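Local coordinates for uncharacterized protein (Ruminococcus gnavus, PDB 4QAN), which is of unknown function but has a cystatin-like fold, as a divergent member of the NTF2-like superfamily, and has been seen with bound magnesium, at residues Ala213-Glu218 and Phe243-Ser248; Val11-Gln16 and Ser249-Pro254. All coordinates share one frame; numbering follows the deposited sequence.

Interaction 1: residues Ala213-Glu218 and Phe243-Ser248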
ATOM      1  N   ALA A 213       2.044  -6.987   9.770  1.00 33.45           N
ATOM      2  CA  ALA A 213       1.880  -8.433   9.880  1.00 32.06           C
ATOM      3  C   ALA A 213       3.087  -9.004  10.632  1.00 32.78           C
ATOM      4  O   ALA A 213       4.159  -8.396  10.626  1.00 34.42           O
ATOM      5  CB  ALA A 213       1.748  -9.050   8.507  1.00 31.33           C
HETATM    6  N   MSE A 214       2.876 -10.126  11.319  1.00 34.15           N
HETATM    7  CA  MSE A 214       3.959 -10.821  12.001  0.50 37.18           C
HETATM    8  C   MSE A 214       4.513 -11.876  11.085  1.00 36.36           C
HETATM    9  O   MSE A 214       3.852 -12.292  10.148  1.00 36.92           O
HETATM   10  CB  MSE A 214       3.446 -11.454  13.284  0.50 41.82           C
HETATM   11  CG  MSE A 214       2.660 -12.731  13.029  0.50 45.38           C
HETATM   12 SE   MSE A 214       2.071 -13.452  14.757  0.38 51.38          SE
HETATM   13  CE  MSE A 214       1.435 -15.175  14.036  0.50 53.66           C
ATOM     14  N   PRO A 215       5.752 -12.332  11.340  1.00 36.62           N
ATOM     15  CA  PRO A 215       6.240 -13.453  10.543  1.00 35.10           C
ATOM     16  C   PRO A 215       5.438 -14.737  10.795  1.00 36.04           C
ATOM     17  O   PRO A 215       5.118 -15.036  11.937  1.00 36.48           O
ATOM     18  CB  PRO A 215       7.675 -13.634  11.049  1.00 35.47           C
ATOM     19  CG  PRO A 215       8.059 -12.283  11.517  1.00 37.82           C
ATOM     20  CD  PRO A 215       6.817 -11.784  12.193  1.00 38.52           C
ATOM     21  N   ILE A 216       5.078 -15.455   9.733  1.00 35.19           N
ATOM     22  CA  ILE A 216       4.638 -16.850   9.861  1.00 35.44           C
ATOM     23  C   ILE A 216       5.393 -17.687   8.844  1.00 35.33           C
ATOM     24  O   ILE A 216       5.792 -17.188   7.788  1.00 33.03           O
ATOM     25  CB  ILE A 216       3.117 -17.053   9.669  1.00 36.91           C
ATOM     26  CG1 ILE A 216       2.679 -16.641   8.270  1.00 41.56           C
ATOM     27  CG2 ILE A 216       2.328 -16.288  10.728  1.00 36.16           C
ATOM     28  CD1 ILE A 216       1.198 -16.862   8.026  1.00 47.02           C
ATOM     29  N   SER A 217       5.566 -18.962   9.163  1.00 36.44           N
ATOM     30  CA  SER A 217       6.364 -19.859   8.351  1.00 36.23           C
ATOM     31  C   SER A 217       5.743 -21.254   8.323  1.00 34.43           C
ATOM     32  O   SER A 217       4.813 -21.521   9.043  1.00 31.94           O
ATOM     33  CB  SER A 217       7.778 -19.923   8.935  1.00 36.58           C
ATOM     34  OG  SER A 217       7.779 -20.499  10.231  1.00 37.46           O
ATOM     35  N   GLU A 218       6.281 -22.127   7.483  1.00 34.01           N
ATOM     36  CA  GLU A 218       5.903 -23.540   7.452  1.00 34.06           C
ATOM     37  C   GLU A 218       7.182 -24.367   7.433  1.00 35.45           C
ATOM     38  O   GLU A 218       8.261 -23.839   7.149  1.00 35.19           O
ATOM     39  CB  GLU A 218       5.069 -23.845   6.206  1.00 33.56           C
ATOM     40  CG  GLU A 218       3.748 -23.090   6.115  1.00 34.99           C
ATOM     41  CD  GLU A 218       2.752 -23.425   7.226  1.00 34.64           C
ATOM     42  OE1 GLU A 218       2.972 -24.385   7.989  1.00 37.35           O
ATOM     43  OE2 GLU A 218       1.732 -22.718   7.340  1.00 36.69           O
ATOM     44  N   PHE A 243       3.471 -14.383   5.332  1.00 29.68           N
ATOM     45  CA  PHE A 243       4.427 -15.407   4.813  1.00 27.27           C
ATOM     46  C   PHE A 243       5.732 -14.840   4.270  1.00 29.22           C
ATOM     47  O   PHE A 243       6.725 -15.568   4.147  1.00 31.82           O
ATOM     48  CB  PHE A 243       3.774 -16.302   3.744  1.00 28.14           C
ATOM     49  CG  PHE A 243       2.913 -17.401   4.318  1.00 32.06           C
ATOM     50  CD1 PHE A 243       3.469 -18.382   5.124  1.00 37.15           C
ATOM     51  CD2 PHE A 243       1.552 -17.445   4.067  1.00 33.42           C
ATOM     52  CE1 PHE A 243       2.679 -19.387   5.676  1.00 41.10           C
ATOM     53  CE2 PHE A 243       0.763 -18.454   4.591  1.00 32.31           C
ATOM     54  CZ  PHE A 243       1.322 -19.419   5.406  1.00 35.59           C
ATOM     55  N   ALA A 244       5.735 -13.564   3.903  1.00 31.73           N
ATOM     56  CA  ALA A 244       6.969 -12.897   3.469  1.00 34.63           C
ATOM     57  C   ALA A 244       7.457 -11.836   4.464  1.00 33.40           C
ATOM     58  O   ALA A 244       8.362 -11.078   4.165  1.00 37.27           O
ATOM     59  CB  ALA A 244       6.757 -12.276   2.108  1.00 37.30           C
ATOM     60  N   THR A 245       6.868 -11.792   5.649  1.00 32.57           N
ATOM     61  CA  THR A 245       7.305 -10.847   6.671  1.00 35.39           C
ATOM     62  C   THR A 245       8.514 -11.441   7.394  1.00 36.71           C
ATOM     63  O   THR A 245       8.377 -12.349   8.188  1.00 39.93           O
ATOM     64  CB  THR A 245       6.155 -10.548   7.636  1.00 35.42           C
ATOM     65  OG1 THR A 245       5.033 -10.071   6.874  1.00 34.22           O
ATOM     66  CG2 THR A 245       6.572  -9.503   8.677  1.00 36.28           C
ATOM     67  N   THR A 246       9.703 -10.949   7.090  1.00 40.97           N
ATOM     68  CA  THR A 246      10.931 -11.577   7.580  1.00 45.09           C
ATOM     69  C   THR A 246      11.358 -11.124   8.961  1.00 42.54           C
ATOM     70  O   THR A 246      12.157 -11.799   9.590  1.00 45.07           O
ATOM     71  CB  THR A 246      12.115 -11.290   6.660  1.00 48.88           C
ATOM     72  OG1 THR A 246      12.257  -9.872   6.522  1.00 43.98           O
ATOM     73  CG2 THR A 246      11.913 -11.978   5.293  1.00 57.15           C
ATOM     74  N   GLU A 247      10.858  -9.991   9.438  1.00 42.77           N
ATOM     75  CA  GLU A 247      11.173  -9.567  10.798  1.00 45.50           C
ATOM     76  C   GLU A 247       9.952  -9.091  11.541  1.00 42.14           C
ATOM     77  O   GLU A 247       9.004  -8.594  10.943  1.00 42.42           O
ATOM     78  CB  GLU A 247      12.207  -8.441  10.792  1.00 51.80           C
ATOM     79  CG  GLU A 247      13.543  -8.796  10.157  1.00 65.35           C
ATOM     80  CD  GLU A 247      14.340  -9.830  10.943  1.00 74.07           C
ATOM     81  OE1 GLU A 247      13.966 -10.142  12.100  1.00 80.30           O
ATOM     82  OE2 GLU A 247      15.351 -10.334  10.396  1.00 74.43           O
ATOM     83  N   SER A 248       9.992  -9.273  12.855  1.00 44.21           N
ATOM     84  CA  SER A 248       9.094  -8.613  13.780  1.00 46.00           C
ATOM     85  C   SER A 248       9.825  -7.396  14.354  1.00 49.26           C
ATOM     86  O   SER A 248      11.008  -7.165  14.062  1.00 48.54           O
ATOM     87  CB  SER A 248       8.697  -9.569  14.897  1.00 48.60           C
ATOM     88  OG  SER A 248       7.701  -9.001  15.724  1.00 62.25           O
TER
HETATM   89  O   HOH W   1       6.321  -7.543  12.389  1.00 41.24           O

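Interaction 2: residues Val11-Gln16 and Ser249-Pro254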
ATOM      1  N   VAL A  11       0.685  -6.423  16.984  1.00 36.98           N
ATOM      2  CA  VAL A  11       0.143  -5.266  17.678  1.00 38.15           C
ATOM      3  C   VAL A  11       1.346  -4.608  18.346  1.00 40.58           C
ATOM      4  O   VAL A  11       1.705  -4.934  19.472  1.00 39.73           O
ATOM      5  CB  VAL A  11      -0.944  -5.640  18.710  1.00 39.56           C
ATOM      6  CG1 VAL A  11      -1.633  -4.379  19.238  1.00 38.56           C
ATOM      7  CG2 VAL A  11      -1.979  -6.570  18.090  1.00 39.68           C
ATOM      8  N   THR A  12       1.988  -3.703  17.615  1.00 42.26           N
ATOM      9  CA  THR A  12       3.230  -3.077  18.065  1.00 41.00           C
ATOM     10  C   THR A  12       2.957  -2.215  19.293  1.00 43.48           C
ATOM     11  O   THR A  12       1.799  -1.926  19.592  1.00 47.90           O
ATOM     12  CB  THR A  12       3.831  -2.183  16.966  1.00 37.99           C
ATOM     13  OG1 THR A  12       2.961  -1.077  16.718  1.00 36.65           O
ATOM     14  CG2 THR A  12       4.032  -2.947  15.676  1.00 38.16           C
ATOM     15  N   GLU A  13       4.017  -1.790  19.984  1.00 46.26           N
ATOM     16  CA  GLU A  13       3.890  -0.901  21.146  1.00 51.25           C
ATOM     17  C   GLU A  13       3.078   0.350  20.815  1.00 49.74           C
ATOM     18  O   GLU A  13       2.229   0.764  21.598  1.00 50.85           O
ATOM     19  CB  GLU A  13       5.272  -0.488  21.683  1.00 58.28           C
ATOM     20  CG  GLU A  13       5.953  -1.544  22.542  1.00 68.54           C
ATOM     21  CD  GLU A  13       7.425  -1.242  22.817  1.00 81.33           C
ATOM     22  OE1 GLU A  13       7.847  -0.065  22.708  1.00 74.79           O
ATOM     23  OE2 GLU A  13       8.169  -2.196  23.149  1.00 89.13           O
ATOM     24  N   SER A  14       3.333   0.956  19.659  1.00 46.32           N
ATOM     25  CA  SER A  14       2.572   2.143  19.267  1.00 46.81           C
ATOM     26  C   SER A  14       1.108   1.796  18.968  1.00 44.18           C
ATOM     27  O   SER A  14       0.200   2.532  19.346  1.00 43.70           O
ATOM     28  CB  SER A  14       3.212   2.832  18.068  1.00 43.64           C
ATOM     29  OG  SER A  14       4.502   3.288  18.403  1.00 43.73           O
ATOM     30  N   LEU A  15       0.875   0.668  18.309  1.00 43.60           N
ATOM     31  CA  LEU A  15      -0.502   0.250  18.046  1.00 42.41           C
ATOM     32  C   LEU A  15      -1.282  -0.090  19.302  1.00 42.95           C
ATOM     33  O   LEU A  15      -2.489  -0.002  19.287  1.00 42.68           O
ATOM     34  CB  LEU A  15      -0.553  -0.921  17.081  1.00 39.40           C
ATOM     35  CG  LEU A  15      -0.363  -0.455  15.645  1.00 40.82           C
ATOM     36  CD1 LEU A  15       0.031  -1.638  14.778  1.00 34.12           C
ATOM     37  CD2 LEU A  15      -1.612   0.267  15.125  1.00 39.41           C
ATOM     38  N   GLN A  16      -0.598  -0.472  20.378  1.00 47.72           N
ATOM     39  CA  GLN A  16      -1.252  -0.671  21.682  1.00 51.16           C
ATOM     40  C   GLN A  16      -1.632   0.632  22.377  1.00 51.10           C
ATOM     41  O   GLN A  16      -2.378   0.595  23.357  1.00 54.21           O
ATOM     42  CB  GLN A  16      -0.347  -1.451  22.642  1.00 53.15           C
ATOM     43  CG  GLN A  16      -0.013  -2.856  22.196  1.00 54.65           C
ATOM     44  CD  GLN A  16       1.164  -3.430  22.961  1.00 58.04           C
ATOM     45  OE1 GLN A  16       1.262  -3.264  24.175  1.00 51.16           O
ATOM     46  NE2 GLN A  16       2.070  -4.114  22.250  1.00 55.53           N
ATOM     47  N   SER A 249       9.122  -6.616  15.161  1.00 42.89           N
ATOM     48  CA  SER A 249       9.721  -5.481  15.855  1.00 42.05           C
ATOM     49  C   SER A 249       8.881  -5.164  17.066  1.00 41.41           C
ATOM     50  O   SER A 249       7.683  -5.464  17.115  1.00 41.92           O
ATOM     51  CB  SER A 249       9.827  -4.240  14.949  1.00 41.78           C
ATOM     52  OG  SER A 249       8.571  -3.898  14.380  1.00 42.10           O
ATOM     53  N   GLN A 250       9.506  -4.569  18.056  1.00 40.88           N
ATOM     54  CA  GLN A 250       8.785  -4.216  19.268  1.00 44.99           C
ATOM     55  C   GLN A 250       7.798  -3.111  18.915  1.00 42.21           C
ATOM     56  O   GLN A 250       6.607  -3.244  19.141  1.00 42.63           O
ATOM     57  CB  GLN A 250       9.752  -3.771  20.367  1.00 48.48           C
ATOM     58  CG  GLN A 250      10.780  -4.823  20.761  1.00 52.28           C
ATOM     59  CD  GLN A 250      10.163  -6.192  21.060  1.00 55.81           C
ATOM     60  OE1 GLN A 250       9.315  -6.328  21.951  1.00 53.11           O
ATOM     61  NE2 GLN A 250      10.599  -7.216  20.323  1.00 53.57           N
ATOM     62  N   ASP A 251       8.300  -2.049  18.298  1.00 41.96           N
ATOM     63  CA  ASP A 251       7.482  -0.902  17.946  1.00 39.54           C
ATOM     64  C   ASP A 251       7.182  -0.872  16.452  1.00 40.55           C
ATOM     65  O   ASP A 251       7.708  -1.686  15.669  1.00 40.66           O
ATOM     66  CB  ASP A 251       8.197   0.374  18.391  1.00 40.74           C
ATOM     67  CG  ASP A 251       7.252   1.538  18.593  1.00 41.64           C
ATOM     68  OD1 ASP A 251       6.034   1.403  18.343  1.00 41.77           O
ATOM     69  OD2 ASP A 251       7.738   2.599  18.995  1.00 42.11           O
ATOM     70  N   THR A 252       6.283   0.034  16.076  1.00 38.67           N
ATOM     71  CA  THR A 252       5.927   0.272  14.680  1.00 36.68           C
ATOM     72  C   THR A 252       7.172   0.710  13.919  1.00 36.73           C
ATOM     73  O   THR A 252       7.849   1.651  14.337  1.00 35.79           O
ATOM     74  CB  THR A 252       4.852   1.372  14.601  1.00 37.36           C
ATOM     75  OG1 THR A 252       3.597   0.847  15.067  1.00 37.43           O
ATOM     76  CG2 THR A 252       4.716   1.930  13.187  1.00 34.78           C
ATOM     77  N   SER A 253       7.477   0.028  12.818  1.00 34.90           N
ATOM     78  CA  SER A 253       8.713   0.261  12.077  1.00 32.84           C
ATOM     79  C   SER A 253       8.420   0.800  10.677  1.00 31.62           C
ATOM     80  O   SER A 253       7.742   0.137   9.900  1.00 31.95           O
ATOM     81  CB  SER A 253       9.498  -1.056  11.969  1.00 34.91           C
ATOM     82  OG  SER A 253      10.480  -1.000  10.950  1.00 32.01           O
ATOM     83  N   PRO A 254       8.951   1.996  10.333  1.00 32.30           N
ATOM     84  CA  PRO A 254       8.749   2.485   8.964  1.00 29.88           C
ATOM     85  C   PRO A 254       9.339   1.556   7.929  1.00 31.08           C
ATOM     86  O   PRO A 254       8.728   1.323   6.890  1.00 30.92           O
ATOM     87  CB  PRO A 254       9.466   3.846   8.943  1.00 31.71           C
ATOM     88  CG  PRO A 254      10.281   3.914  10.185  1.00 32.77           C
ATOM     89  CD  PRO A 254       9.673   2.965  11.172  1.00 32.70           C
TER

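Interaction 1: residues Ala213-Glu218 and Phe243-Ser248
Ile216 lays its terminal methyl over one face of the Phe243 ring: CD1 sits 3.6 Å from the ring centroid and only 10° off the ring normal, a CH-pi contact close to the ring axis. Ile216 CG1 follows over the same ring, 3.7 Å from Phe243 CD1. The isoleucine reaches it because CG1 stands between its backbone N and carbonyl carbon (chi1 62°), with the chain extended beyond. At the ring edge, in its plane, Glu218 OE2 comes within 3.8 Å of Phe243 CE1; the carboxylate is turned 40° against the ring, and its long, weak ion pair is with Arg239. Without the Phe243 ring, as with an alanine here, the Ile216 methyl is likely to lose the face it rests on and a gap to open beside Glu218. Further along, Pro215 rests against the other backbone, its CB 3.2 Å from Thr245 O and its CG 3.7 Å from Glu247 C. Thr245 turns its methyl to the partner segment, CG2 lying 3.3 Å from Ala213 O, while its hydroxyl bonds to Leu241 O. No direct hydrogen bond joins the segments; one water donates to both Ala213 O (2.9 Å) and Glu247 O (3.2 Å). Gln350 NE2 ties the two together, donating to Ile216 O and Thr245 O. This is surface packing of two irregular loops, one before helix 221-234, the other after helix 237-242. Phe243 touches Phe228 of helix 221-234, backbone bonds link Glu218 and Phe243 to Trp349 and Ile351 of strand 349-353 and Met214 to Val8, and Glu247 touches Leu256 of helix 254-275.

Interaction 2: residues Val11-Gln16 and Ser249-Pro254
Glu13 N donates to Gln250 O at 3.1 Å and 164°, and beside this bond the two loops come closest at Thr12 and Asp251, whose CA atoms are 4.8 Å apart. The side chains add further polar bonds. Thr12 OG1 and Thr252 OG1 share a short hydrogen bond of 2.6 Å, the two residues slanting across each other. Held between its own N and carbonyl carbon (chi1 66°), Thr12 OG1 also accepts from Leu15 N at 3.2 Å, an ST motif that braces the turn, while Thr252 OG1 has a further partner in Tyr210 OH. Asp251 OD1 is the other hub. Thr252 N donates to Asp251 OD1 at 2.7 Å from above the carboxylate plane, and Ser14 N reaches Asp251 OD1 only weakly, at 3.0 Å. Ser14 OG also donates to Asp251 OD1, but the 2.4 Å between them is so short that the exact geometry is doubtful. Within the second loop Ser249 OG closes onto Asp251 O, and Ser253 caps helix 254-275 through Leu256 N. Asp251 is thus probably a charged acceptor steadied by backbone N-H groups, with the Glu13 carboxylate 4.6 Å away (OE1 to Asp251 OD2), a like-charged neighbour likely to be mildly unfavourable. The chemistry is polar, fixing the N-terminal loop to the approach of a helix by directional bonds more than by apolar packing.

Overall arrangement
Interactions 1 and 2 follow one another along a single connection between helices 237-242 and 254-275: Ser248 ends one segment and Ser249 begins the next, yet the contact centres are about 15 Å apart. Interaction 1 brings a nearby loop, 25 residues away, against that connection mainly by apolar packing; interaction 2 brings in the far N-terminal loop by polar bonds. Residues flanking the segments join the two: Asn10 touches Ser248 and bonds to Ser249 O, and Gln212 bonds to Ser249 OG and Ser253 N. Both centres lie peripherally, about 17 and 18 Å from the chain centre, and away from Ser360, a magnesium-binding residue of this protein, with no ion bound to this chain in the model.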